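Local structure of gamma-glutamyl phosphate reductase (1O20) at residues Ala33-Lys38 / Ala147-Asn152; Gly105-Ser110 / Ala120-Pro125; Pro230-Gly235 / Ser397-His402; Phe388-Glu393 / Arg404-Leu409. The protein probably catalyses the NADPH-dependent reduction of L-glutamyl phosphate to glutamate semialdehyde, the second step from glutamate towards proline. All blocks are in the same frame, centred on the assembly; numbering follows the deposited sequence.

Contact 1 of 4, residues Ala33-Lys38 / Ala147-Asn152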
loop_
_atom_site.group_PDB
_atom_site.type_symbol
_atom_site.label_atom_id
_atom_site.label_comp_id
_atom_site.label_asym_id
_atom_site.label_seq_id
_atom_site.Cartn_x
_atom_site.Cartn_y
_atom_site.Cartn_z
ATOM N N ALA A 33 -23.587 0.012 -11.245
ATOM C CA ALA A 33 -23.339 -1.101 -12.152
ATOM C C ALA A 33 -23.310 -2.419 -11.405
ATOM O O ALA A 33 -22.798 -2.505 -10.275
ATOM C CB ALA A 33 -21.982 -0.883 -12.879
ATOM N N THR A 34 -23.836 -3.467 -12.026
ATOM C CA THR A 34 -23.732 -4.806 -11.437
ATOM C C THR A 34 -22.291 -5.271 -11.506
ATOM O O THR A 34 -21.514 -4.795 -12.339
ATOM C CB THR A 34 -24.567 -5.834 -12.213
ATOM O OG1 THR A 34 -24.158 -5.839 -13.599
ATOM C CG2 THR A 34 -26.061 -5.453 -12.211
ATOM N N THR A 35 -21.949 -6.212 -10.657
ATOM C CA THR A 35 -20.616 -6.783 -10.719
ATOM C C THR A 35 -20.377 -7.404 -12.076
ATOM O O THR A 35 -19.281 -7.355 -12.562
ATOM C CB THR A 35 -20.427 -7.825 -9.672
ATOM O OG1 THR A 35 -20.970 -7.351 -8.433
ATOM C CG2 THR A 35 -18.912 -8.089 -9.413
ATOM N N ARG A 36 -21.394 -8.002 -12.675
ATOM C CA ARG A 36 -21.240 -8.603 -14.003
ATOM C C ARG A 36 -20.715 -7.601 -15.027
ATOM O O ARG A 36 -19.768 -7.915 -15.748
ATOM C CB ARG A 36 -22.558 -9.204 -14.521
ATOM C CG ARG A 36 -22.432 -9.845 -15.907
ATOM C CD ARG A 36 -23.745 -10.484 -16.364
ATOM N NE ARG A 36 -23.969 -11.699 -15.582
ATOM C CZ ARG A 36 -24.967 -12.572 -15.765
ATOM N NH1 ARG A 36 -25.889 -12.362 -16.686
ATOM N NH2 ARG A 36 -25.037 -13.651 -15.002
ATOM N N GLU A 37 -21.304 -6.405 -15.061
ATOM C CA GLU A 37 -20.861 -5.349 -15.970
ATOM C C GLU A 37 -19.443 -4.843 -15.635
ATOM O O GLU A 37 -18.637 -4.647 -16.541
ATOM C CB GLU A 37 -21.874 -4.185 -16.010
ATOM C CG GLU A 37 -21.775 -3.304 -17.250
ATOM C CD GLU A 37 -22.126 -4.019 -18.542
ATOM O OE1 GLU A 37 -22.852 -5.040 -18.501
ATOM O OE2 GLU A 37 -21.639 -3.580 -19.600
ATOM N N LYS A 38 -19.108 -4.708 -14.350
ATOM C CA LYS A 38 -17.794 -4.229 -13.951
ATOM C C LYS A 38 -16.722 -5.299 -14.288
ATOM O O LYS A 38 -15.659 -4.961 -14.789
ATOM C CB LYS A 38 -17.742 -3.800 -12.463
ATOM C CG LYS A 38 -18.793 -2.733 -12.055
ATOM C CD LYS A 38 -18.684 -2.289 -10.585
ATOM C CE LYS A 38 -19.177 -3.338 -9.598
ATOM N NZ LYS A 38 -19.158 -2.923 -8.198
ATOM N N ALA A 147 -10.363 0.226 -8.378
ATOM C CA ALA A 147 -11.379 1.249 -8.297
ATOM C C ALA A 147 -12.663 0.820 -9.025
ATOM O O ALA A 147 -13.762 0.910 -8.483
ATOM C CB ALA A 147 -10.868 2.551 -8.867
ATOM N N LEU A 148 -12.531 0.399 -10.265
ATOM C CA LEU A 148 -13.698 0.060 -11.046
ATOM C C LEU A 148 -14.501 -1.073 -10.372
ATOM O O LEU A 148 -15.727 -0.996 -10.317
ATOM C CB LEU A 148 -13.299 -0.348 -12.474
ATOM C CG LEU A 148 -12.712 0.726 -13.418
ATOM C CD1 LEU A 148 -12.501 0.152 -14.809
ATOM C CD2 LEU A 148 -13.541 1.964 -13.454
ATOM N N LYS A 149 -13.798 -2.093 -9.864
ATOM C CA LYS A 149 -14.439 -3.254 -9.283
ATOM C C LYS A 149 -15.277 -2.836 -8.102
ATOM O O LYS A 149 -16.360 -3.402 -7.869
ATOM C CB LYS A 149 -13.431 -4.247 -8.800
ATOM C CG LYS A 149 -14.016 -5.482 -8.089
ATOM C CD LYS A 149 -14.495 -6.535 -9.063
ATOM C CE LYS A 149 -15.172 -7.735 -8.344
ATOM N NZ LYS A 149 -14.933 -9.017 -9.042
ATOM N N SER A 150 -14.754 -1.884 -7.338
ATOM C CA SER A 150 -15.431 -1.389 -6.157
ATOM C C SER A 150 -16.427 -0.273 -6.448
ATOM O O SER A 150 -16.956 0.345 -5.527
ATOM C CB SER A 150 -14.429 -1.005 -5.060
ATOM O OG SER A 150 -13.488 -0.066 -5.489
ATOM N N GLY A 151 -16.726 -0.020 -7.723
ATOM C CA GLY A 151 -17.695 0.983 -8.072
ATOM C C GLY A 151 -17.228 2.423 -8.003
ATOM O O GLY A 151 -18.048 3.360 -8.001
ATOM N N ASN A 152 -15.923 2.625 -7.984
ATOM C CA ASN A 152 -15.345 3.963 -7.980
ATOM C C ASN A 152 -14.719 4.407 -9.314
ATOM O O ASN A 152 -14.012 3.656 -9.949
ATOM C CB ASN A 152 -14.276 4.002 -6.877
ATOM C CG ASN A 152 -14.827 3.611 -5.514
ATOM O OD1 ASN A 152 -15.762 4.237 -5.023
ATOM N ND2 ASN A 152 -14.309 2.562 -4.946
#
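Lys38, in the first turn of helix 35-51, lies along the Schellman motif that ends helix 138-149, where Asn152 N bonds to Ala147 O, Gly151 N to Leu148 O, and Gly151 has a phi of 78°. The lysine chain passes two carbonyls in turn. Its CB stands 4.1 Å from Leu148 O and CG 3.9 Å from the same oxygen; CD closes to 3.2 Å of Leu148 O. The bend at chi3 (-73°) then brings CE to 3.3 Å from Lys149 O, and NZ donates to Lys149 O at 2.9 Å. That donor sits above the carbonyl plane, 40° out of it, not on a lone pair. NZ also forms a salt bridge with Asp102, whose OD2 accepts from Thr35 OG1 as well; carboxylate and helix C-terminus together probably favour the charged ammonium. A methionine in its place would probably leave Asp102 without its cationic mate and Lys149 O without this donor. The Lys149 side chain, bent at chi2, reaches helix 35-51, its own NZ bonded to Leu100 O, Val97 O and Asn39 OD1, and on the way its CE meets the Thr35 methyl CG2 at 3.9 Å.

Contact 2 of 4, residues Gly105-Ser110 / Ala120-Pro125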
loop_
_atom_site.group_PDB
_atom_site.type_symbol
_atom_site.label_atom_id
_atom_site.label_comp_id
_atom_site.label_asym_id
_atom_site.label_seq_id
_atom_site.Cartn_x
_atom_site.Cartn_y
_atom_site.Cartn_z
ATOM N N GLY A 105 -22.783 -3.382 -1.892
ATOM C CA GLY A 105 -24.011 -4.031 -1.492
ATOM C C GLY A 105 -23.924 -5.009 -0.328
ATOM O O GLY A 105 -24.980 -5.487 0.077
ATOM N N GLU A 106 -22.735 -5.350 0.189
ATOM C CA GLU A 106 -22.648 -6.260 1.336
ATOM C C GLU A 106 -23.320 -5.604 2.542
ATOM O O GLU A 106 -23.144 -4.403 2.795
ATOM C CB GLU A 106 -21.205 -6.580 1.757
ATOM C CG GLU A 106 -20.457 -7.412 0.737
ATOM C CD GLU A 106 -19.060 -7.816 1.179
ATOM O OE1 GLU A 106 -18.446 -7.189 2.090
ATOM O OE2 GLU A 106 -18.574 -8.781 0.567
ATOM N N VAL A 107 -24.052 -6.396 3.298
ATOM C CA VAL A 107 -24.592 -5.896 4.543
ATOM C C VAL A 107 -23.534 -6.090 5.617
ATOM O O VAL A 107 -23.067 -7.216 5.856
ATOM C CB VAL A 107 -25.899 -6.607 4.920
ATOM C CG1 VAL A 107 -26.307 -6.290 6.332
ATOM C CG2 VAL A 107 -26.969 -6.189 3.958
ATOM N N ILE A 108 -23.158 -4.995 6.267
ATOM C CA ILE A 108 -22.276 -5.090 7.444
ATOM C C ILE A 108 -23.066 -5.723 8.591
ATOM O O ILE A 108 -22.622 -6.674 9.228
ATOM C CB ILE A 108 -21.708 -3.714 7.822
ATOM C CG1 ILE A 108 -20.770 -3.230 6.717
ATOM C CG2 ILE A 108 -20.909 -3.735 9.165
ATOM C CD1 ILE A 108 -20.598 -1.729 6.694
ATOM N N ASP A 109 -24.231 -5.158 8.863
ATOM C CA ASP A 109 -25.127 -5.753 9.814
ATOM C C ASP A 109 -26.518 -5.248 9.553
ATOM O O ASP A 109 -26.717 -4.304 8.794
ATOM C CB ASP A 109 -24.669 -5.468 11.273
ATOM C CG ASP A 109 -24.335 -4.012 11.519
ATOM O OD1 ASP A 109 -24.658 -3.114 10.694
ATOM O OD2 ASP A 109 -23.721 -3.673 12.539
ATOM N N SER A 110 -27.491 -5.931 10.130
ATOM C CA SER A 110 -28.892 -5.504 10.005
ATOM C C SER A 110 -29.736 -6.171 11.048
ATOM O O SER A 110 -29.524 -7.355 11.365
ATOM C CB SER A 110 -29.459 -5.886 8.638
ATOM O OG SER A 110 -30.822 -5.471 8.538
ATOM N N ALA A 120 -30.389 -1.516 8.362
ATOM C CA ALA A 120 -29.196 -2.182 7.850
ATOM C C ALA A 120 -28.090 -1.191 7.516
ATOM O O ALA A 120 -28.368 -0.075 7.087
ATOM C CB ALA A 120 -29.534 -2.953 6.589
ATOM N N ARG A 121 -26.842 -1.640 7.619
ATOM C CA ARG A 121 -25.727 -0.895 7.138
ATOM C C ARG A 121 -25.231 -1.656 5.954
ATOM O O ARG A 121 -24.926 -2.860 6.069
ATOM C CB ARG A 121 -24.624 -0.832 8.181
ATOM C CG ARG A 121 -24.812 0.211 9.167
ATOM C CD ARG A 121 -23.562 0.431 9.975
ATOM N NE ARG A 121 -23.583 -0.415 11.135
ATOM C CZ ARG A 121 -22.897 -0.199 12.241
ATOM N NH1 ARG A 121 -22.096 0.858 12.355
ATOM N NH2 ARG A 121 -23.012 -1.067 13.241
ATOM N N VAL A 122 -25.134 -0.947 4.835
ATOM C CA VAL A 122 -24.851 -1.543 3.539
ATOM C C VAL A 122 -23.674 -0.773 2.885
ATOM O O VAL A 122 -23.683 0.448 2.841
ATOM C CB VAL A 122 -26.081 -1.445 2.611
ATOM C CG1 VAL A 122 -25.805 -2.169 1.311
ATOM C CG2 VAL A 122 -27.402 -1.985 3.301
ATOM N N ARG A 123 -22.706 -1.505 2.361
ATOM C CA ARG A 123 -21.525 -0.950 1.714
ATOM C C ARG A 123 -21.851 -0.379 0.344
ATOM O O ARG A 123 -22.572 -1.008 -0.447
ATOM C CB ARG A 123 -20.469 -2.050 1.488
ATOM C CG ARG A 123 -19.893 -2.652 2.762
ATOM C CD ARG A 123 -18.551 -3.419 2.557
ATOM N NE ARG A 123 -18.338 -4.409 3.612
ATOM C CZ ARG A 123 -17.892 -4.131 4.834
ATOM N NH1 ARG A 123 -17.521 -2.916 5.135
ATOM N NH2 ARG A 123 -17.761 -5.106 5.750
ATOM N N VAL A 124 -21.309 0.799 0.093
ATOM C CA VAL A 124 -21.423 1.526 -1.162
ATOM C C VAL A 124 -20.040 2.088 -1.525
ATOM O O VAL A 124 -19.173 2.216 -0.680
ATOM C CB VAL A 124 -22.481 2.683 -1.063
ATOM C CG1 VAL A 124 -23.871 2.099 -0.672
ATOM C CG2 VAL A 124 -22.083 3.713 -0.063
ATOM N N PRO A 125 -19.825 2.391 -2.789
ATOM C CA PRO A 125 -18.549 2.971 -3.224
ATOM C C PRO A 125 -18.225 4.261 -2.528
ATOM O O PRO A 125 -19.107 5.058 -2.193
ATOM C CB PRO A 125 -18.757 3.200 -4.740
ATOM C CG PRO A 125 -19.894 2.313 -5.109
ATOM C CD PRO A 125 -20.752 2.186 -3.903
#
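Arg121 grips Asp109 side-on across the beta hairpin of strands 107-112 and 118-125: Arg121 NE donates to Asp109 OD1 at 2.9 Å, and Arg121 NH2 to Asp109 OD2 at 2.8 Å. Both oxygens use their syn lone pairs; the carboxylate and guanidinium planes are 25° apart and both oxygens are tilted out of the guanidinium plane, so the pair is side-on but not coplanar. A chi1 of 48° folds the Asp109 carboxylate back over its own backbone, which places OD1 and OD2 beside Arg121 NE and NH2. The second salt bridge is of another kind. Glu106 OE1 takes Arg123 NE at 3.2 Å through its anti lone pair, a single bond with the two planes 63° apart.

Between these pairs the chain turns a corner at Ile108, and Arg121 bonds on both sides of it, which resembles a bulge: Ile108 N donates to Arg121 O at 2.8 Å, while Arg121 N returns a bond to Asp109 O at 2.9 Å. The corner lays the Ile108 side chain over one face of the Arg123 guanidinium, CG1 being 3.6 Å from Arg123 CZ.

Strand 413-420 pairs with the other side of strand 118-125, completing a three-stranded antiparallel sheet that probably corresponds to the oligomerisation domain of aldehyde dehydrogenases. Val107 and Val122, a non-hydrogen-bonded pair, meet loosely through their CG2 methyls, 4.3 Å apart. On the same sheet face Ser110, its OG bonded to Ile119 O, sets that OG 3.4 Å from Ala120 CB.

Contact 3 of 4, residues Pro230-Gly235 / Ser397-His402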
loop_
_atom_site.group_PDB
_atom_site.type_symbol
_atom_site.label_atom_id
_atom_site.label_comp_id
_atom_site.label_asym_id
_atom_site.label_seq_id
_atom_site.Cartn_x
_atom_site.Cartn_y
_atom_site.Cartn_z
ATOM N N PRO A 230 -10.160 13.780 1.458
ATOM C CA PRO A 230 -9.647 12.690 2.310
ATOM C C PRO A 230 -8.464 11.913 1.666
ATOM O O PRO A 230 -8.475 11.674 0.439
ATOM C CB PRO A 230 -10.860 11.778 2.477
ATOM C CG PRO A 230 -12.095 12.694 2.298
ATOM C CD PRO A 230 -11.631 13.781 1.368
ATOM N N VAL A 231 -7.488 11.527 2.473
ATOM C CA VAL A 231 -6.308 10.849 1.990
ATOM C C VAL A 231 -6.166 9.523 2.671
ATOM O O VAL A 231 -6.477 9.431 3.858
ATOM C CB VAL A 231 -5.032 11.662 2.280
ATOM C CG1 VAL A 231 -3.778 10.948 1.771
ATOM C CG2 VAL A 231 -5.140 12.981 1.637
ATOM N N LEU A 232 -5.709 8.507 1.929
ATOM C CA LEU A 232 -5.137 7.301 2.540
ATOM C C LEU A 232 -3.631 7.366 2.345
ATOM O O LEU A 232 -3.128 7.302 1.226
ATOM C CB LEU A 232 -5.711 6.004 1.946
ATOM C CG LEU A 232 -7.111 5.643 2.414
ATOM C CD1 LEU A 232 -7.600 4.447 1.631
ATOM C CD2 LEU A 232 -7.116 5.355 3.905
ATOM N N GLU A 233 -2.934 7.544 3.455
ATOM C CA GLU A 233 -1.486 7.678 3.507
ATOM C C GLU A 233 -0.775 6.318 3.695
ATOM O O GLU A 233 -0.872 5.674 4.772
ATOM C CB GLU A 233 -1.144 8.600 4.673
ATOM C CG GLU A 233 0.331 8.835 4.879
ATOM C CD GLU A 233 0.590 9.956 5.866
ATOM O OE1 GLU A 233 -0.285 10.260 6.728
ATOM O OE2 GLU A 233 1.671 10.561 5.758
ATOM N N THR A 234 -0.046 5.895 2.659
ATOM C CA THR A 234 0.784 4.700 2.745
ATOM C C THR A 234 2.150 5.097 3.236
ATOM O O THR A 234 3.030 5.453 2.427
ATOM C CB THR A 234 0.890 4.006 1.360
ATOM O OG1 THR A 234 1.531 4.880 0.404
ATOM C CG2 THR A 234 -0.517 3.719 0.796
ATOM N N GLY A 235 2.329 5.072 4.564
ATOM C CA GLY A 235 3.449 5.749 5.187
ATOM C C GLY A 235 4.738 4.922 5.259
ATOM O O GLY A 235 4.790 3.788 4.786
ATOM N N SER A 397 -1.909 1.295 4.138
ATOM C CA SER A 397 -2.184 2.476 4.921
ATOM C C SER A 397 -1.594 2.400 6.353
ATOM O O SER A 397 -1.754 1.383 7.039
ATOM C CB SER A 397 -3.684 2.652 5.056
ATOM O OG SER A 397 -3.943 3.547 6.104
ATOM N N THR A 398 -0.987 3.489 6.818
ATOM C CA THR A 398 -0.464 3.575 8.181
ATOM C C THR A 398 -1.123 4.606 9.033
ATOM O O THR A 398 -0.588 4.921 10.069
ATOM C CB THR A 398 1.050 3.831 8.197
ATOM O OG1 THR A 398 1.372 4.973 7.402
ATOM C CG2 THR A 398 1.787 2.658 7.526
ATOM N N GLN A 399 -2.298 5.090 8.622
ATOM C CA GLN A 399 -3.112 6.018 9.403
ATOM C C GLN A 399 -4.242 5.365 10.204
ATOM O O GLN A 399 -4.688 4.291 9.885
ATOM C CB GLN A 399 -3.727 7.028 8.479
ATOM C CG GLN A 399 -4.812 6.449 7.526
ATOM C CD GLN A 399 -5.250 7.544 6.612
ATOM O OE1 GLN A 399 -4.379 8.248 6.062
ATOM N NE2 GLN A 399 -6.576 7.776 6.509
ATOM N N ARG A 400 -4.684 6.050 11.248
ATOM C CA ARG A 400 -5.675 5.560 12.198
ATOM C C ARG A 400 -7.067 6.107 11.841
ATOM O O ARG A 400 -7.781 6.750 12.698
ATOM C CB ARG A 400 -5.291 6.034 13.609
ATOM C CG ARG A 400 -4.630 4.980 14.471
ATOM C CD ARG A 400 -4.545 5.382 15.937
ATOM N NE ARG A 400 -3.178 5.282 16.342
ATOM C CZ ARG A 400 -2.421 6.262 16.861
ATOM N NH1 ARG A 400 -2.890 7.499 17.131
ATOM N NH2 ARG A 400 -1.164 5.966 17.134
ATOM N N PHE A 401 -7.451 5.909 10.588
ATOM C CA PHE A 401 -8.635 6.558 10.055
ATOM C C PHE A 401 -9.078 5.904 8.740
ATOM O O PHE A 401 -8.321 5.820 7.761
ATOM C CB PHE A 401 -8.409 8.063 9.889
ATOM C CG PHE A 401 -9.670 8.878 9.902
ATOM C CD1 PHE A 401 -10.428 9.002 11.052
ATOM C CD2 PHE A 401 -10.077 9.556 8.763
ATOM C CE1 PHE A 401 -11.570 9.768 11.067
ATOM C CE2 PHE A 401 -11.215 10.325 8.763
ATOM C CZ PHE A 401 -11.967 10.453 9.912
ATOM N N HIS A 402 -10.293 5.391 8.776
ATOM C CA HIS A 402 -10.970 4.761 7.644
ATOM C C HIS A 402 -10.441 3.388 7.358
ATOM O O HIS A 402 -11.187 2.444 7.388
ATOM C CB HIS A 402 -10.949 5.599 6.345
ATOM C CG HIS A 402 -11.738 4.971 5.239
ATOM N ND1 HIS A 402 -13.105 5.086 5.159
ATOM C CD2 HIS A 402 -11.373 4.115 4.255
ATOM C CE1 HIS A 402 -13.544 4.359 4.148
ATOM N NE2 HIS A 402 -12.509 3.768 3.571
HETATM O O HOH W 1 -2.714 10.123 7.215
HETATM O O HOH W 2 0.772 7.748 8.836
#
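Gln399 lays its carboxamide along the extended chain of Val231-Glu233 and pairs with it at both ends. With chi1 at 69° and the chain extended beyond CG, the amide is carried out to that backbone. Its NE2 donates to Val231 O at 3.1 Å, a bent bond lying in the carbonyl plane, while Glu233 N donates to Gln399 OE1 at 3.1 Å from well above the amide carbonyl plane, 55° out of it. A third bond fixes the rotation: NE2 gives to Phe401 O at 2.9 Å, almost straight, folding the loop over its own side chain. Leu232 CD2 packs across the amide, 3.6 Å from Gln399 NE2. Replacing Gln399 by a leucine would probably leave Val231 O and Glu233 N without these mates, and Phe401 O without the NE2 donor.

Next to the amide, Thr398 N donates to Glu233 O at 3.0 Å. Gly235 N makes a weak bond to Thr398 OG1, a spot where a beta carbon on Gly235 would collide with that hydroxyl. A water donates to Gln399 OE1 at 2.8 Å and lies beside Glu233 OE1.

Further out, a backbone bond from Leu232 to Val211 holds segment 230-235, which connects the four-stranded parallel sheet to the seven-stranded one, a passage between the probable coenzyme-binding and catalytic domains of this aldehyde dehydrogenase fold.

With two carbonyls at its NE2 and a backbone N-H at its OE1, the amide is matched to its surroundings in one orientation.

Contact 4 of 4, residues Phe388-Glu393 / Arg404-Leu409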
loop_
_atom_site.group_PDB
_atom_site.type_symbol
_atom_site.label_atom_id
_atom_site.label_comp_id
_atom_site.label_asym_id
_atom_site.label_seq_id
_atom_site.Cartn_x
_atom_site.Cartn_y
_atom_site.Cartn_z
ATOM N N PHE A 388 -2.266 -11.265 3.187
ATOM C CA PHE A 388 -3.366 -11.163 4.118
ATOM C C PHE A 388 -4.704 -11.651 3.518
ATOM O O PHE A 388 -5.758 -11.483 4.136
ATOM C CB PHE A 388 -3.501 -9.711 4.575
ATOM C CG PHE A 388 -2.544 -9.286 5.680
ATOM C CD1 PHE A 388 -1.540 -10.105 6.162
ATOM C CD2 PHE A 388 -2.659 -8.017 6.214
ATOM C CE1 PHE A 388 -0.697 -9.660 7.181
ATOM C CE2 PHE A 388 -1.828 -7.584 7.217
ATOM C CZ PHE A 388 -0.851 -8.404 7.702
ATOM N N GLY A 389 -4.683 -12.234 2.326
ATOM C CA GLY A 389 -5.884 -12.764 1.699
ATOM C C GLY A 389 -6.790 -11.738 0.997
ATOM O O GLY A 389 -7.910 -12.069 0.670
ATOM N N PHE A 390 -6.293 -10.543 0.696
ATOM C CA PHE A 390 -7.083 -9.519 -0.006
ATOM C C PHE A 390 -7.050 -9.691 -1.528
ATOM O O PHE A 390 -7.798 -9.044 -2.229
ATOM C CB PHE A 390 -6.521 -8.121 0.250
ATOM C CG PHE A 390 -6.782 -7.562 1.625
ATOM C CD1 PHE A 390 -6.285 -8.168 2.763
ATOM C CD2 PHE A 390 -7.447 -6.345 1.768
ATOM C CE1 PHE A 390 -6.502 -7.608 4.037
ATOM C CE2 PHE A 390 -7.653 -5.812 3.023
ATOM C CZ PHE A 390 -7.170 -6.469 4.156
ATOM N N GLY A 391 -6.103 -10.464 -2.055
ATOM C CA GLY A 391 -6.014 -10.645 -3.493
ATOM C C GLY A 391 -5.174 -9.574 -4.150
ATOM O O GLY A 391 -4.188 -9.856 -4.829
ATOM N N ALA A 392 -5.541 -8.326 -3.929
ATOM C CA ALA A 392 -4.814 -7.209 -4.486
ATOM C C ALA A 392 -5.007 -5.991 -3.607
ATOM O O ALA A 392 -6.090 -5.824 -3.000
ATOM C CB ALA A 392 -5.350 -6.934 -5.819
ATOM N N GLU A 393 -4.006 -5.114 -3.597
ATOM C CA GLU A 393 -4.031 -3.890 -2.804
ATOM C C GLU A 393 -3.519 -2.700 -3.623
ATOM O O GLU A 393 -2.797 -2.864 -4.616
ATOM C CB GLU A 393 -3.120 -4.030 -1.587
ATOM C CG GLU A 393 -1.638 -4.048 -1.974
ATOM C CD GLU A 393 -0.669 -3.901 -0.826
ATOM O OE1 GLU A 393 0.411 -3.254 -1.036
ATOM O OE2 GLU A 393 -0.953 -4.448 0.254
ATOM N N ARG A 404 -6.629 0.872 7.616
ATOM C CA ARG A 404 -5.283 0.631 8.035
ATOM C C ARG A 404 -4.842 -0.721 7.535
ATOM O O ARG A 404 -5.667 -1.643 7.396
ATOM C CB ARG A 404 -5.142 0.776 9.578
ATOM C CG ARG A 404 -3.694 0.642 10.029
ATOM C CD ARG A 404 -3.168 1.578 11.130
ATOM N NE ARG A 404 -3.717 1.213 12.386
ATOM C CZ ARG A 404 -3.158 1.332 13.590
ATOM N NH1 ARG A 404 -1.998 1.883 13.797
ATOM N NH2 ARG A 404 -3.877 0.930 14.636
ATOM N N GLY A 405 -3.555 -0.831 7.206
ATOM C CA GLY A 405 -3.060 -2.000 6.491
ATOM C C GLY A 405 -3.366 -1.975 4.992
ATOM O O GLY A 405 -3.633 -0.947 4.411
ATOM N N PRO A 406 -3.341 -3.120 4.354
ATOM C CA PRO A 406 -3.610 -3.181 2.917
ATOM C C PRO A 406 -4.983 -2.561 2.546
ATOM O O PRO A 406 -6.012 -2.870 3.144
ATOM C CB PRO A 406 -3.582 -4.672 2.621
ATOM C CG PRO A 406 -2.842 -5.303 3.751
ATOM C CD PRO A 406 -3.095 -4.448 4.951
ATOM N N VAL A 407 -4.950 -1.712 1.538
ATOM C CA VAL A 407 -6.089 -0.994 1.003
ATOM C C VAL A 407 -6.538 -1.798 -0.207
ATOM O O VAL A 407 -5.904 -1.740 -1.268
ATOM C CB VAL A 407 -5.698 0.394 0.561
ATOM C CG1 VAL A 407 -6.925 1.141 -0.010
ATOM C CG2 VAL A 407 -5.100 1.190 1.722
ATOM N N GLY A 408 -7.515 -2.671 0.001
ATOM C CA GLY A 408 -8.101 -3.419 -1.106
ATOM C C GLY A 408 -9.540 -3.011 -1.375
ATOM O O GLY A 408 -9.960 -1.917 -1.035
ATOM N N LEU A 409 -10.302 -3.908 -1.954
ATOM C CA LEU A 409 -11.600 -3.537 -2.476
ATOM C C LEU A 409 -12.529 -2.992 -1.378
ATOM O O LEU A 409 -13.181 -1.953 -1.568
ATOM C CB LEU A 409 -12.269 -4.737 -3.114
ATOM C CG LEU A 409 -11.769 -5.226 -4.442
ATOM C CD1 LEU A 409 -12.619 -6.436 -4.815
ATOM C CD2 LEU A 409 -11.865 -4.171 -5.496
HETATM O O HOH W 3 -9.006 -6.442 -2.426
#
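Pro406 is held between the Phe388 ring, the Phe390 ring and the Glu393 carboxylate, and this is the tightly packed part of the contact. Its CB stands over the centre of the Phe390 ring in a CH-pi contact, 4.1 Å from the ring centroid and only 4° off the normal. The Phe388 side chain crosses the proline at about a right angle, its CD2 lying 3.7 Å from Pro406 CG. Glu393 slants across the proline, OE2 3.5 Å from Pro406 CB; with chi1 at 70°, CG sits over the backbone, and the extended chain beyond it carries OE2 to the proline, where OE2 finds its polar partner in Gly385 N. Phe390 CE2 also lies 3.4 Å from Pro406 O.

No direct hydrogen bond joins the two segments. The nearest substitute is a CA-H...O contact, Glu393 CA lying 3.2 Å from Val407 O. Gly408 fits close by because a beta carbon there would press on both Phe390 CD2 and Ala392 O.

Past Gly408 the segments have no direct contact, and a water bridges them on this looser side. It donates to Phe390 O at 2.9 Å and to Ala392 O at 3.0 Å, and accepts from Leu409 N at 2.9 Å, so three backbone groups are joined through it rather than directly.

Around this core, Pro406 rests on Ile396 in the two-stranded antiparallel sheet of 396-397 and 405-406, and Ala392 and Leu409 both lie on Leu146 of helix 138-149.

Contacts 3 and 4 are interleaved along the chain, their segments alternating, and their centres are 13 Å apart; a probable hydrogen bond from Ser397 N to Gly405 O (2.8 Å) joins them. Contact 4 in turn reaches contact 1, with Leu409 CD2 packed 3.6 Å from Lys149 CG. Contact 1 meets contact 2 where Pro125 CB lies 3.2 Å from Asn152 OD1, their centres being 16 Å apart. The contacts thus form a continuous series from the antiparallel sheet at 105-125, through the end of helix 138-149, to the loops round strands 396-397 and 405-406 and the 230-235 crossing. Contacts 2 and 3 do not touch; their nearest atoms are about 8 Å apart.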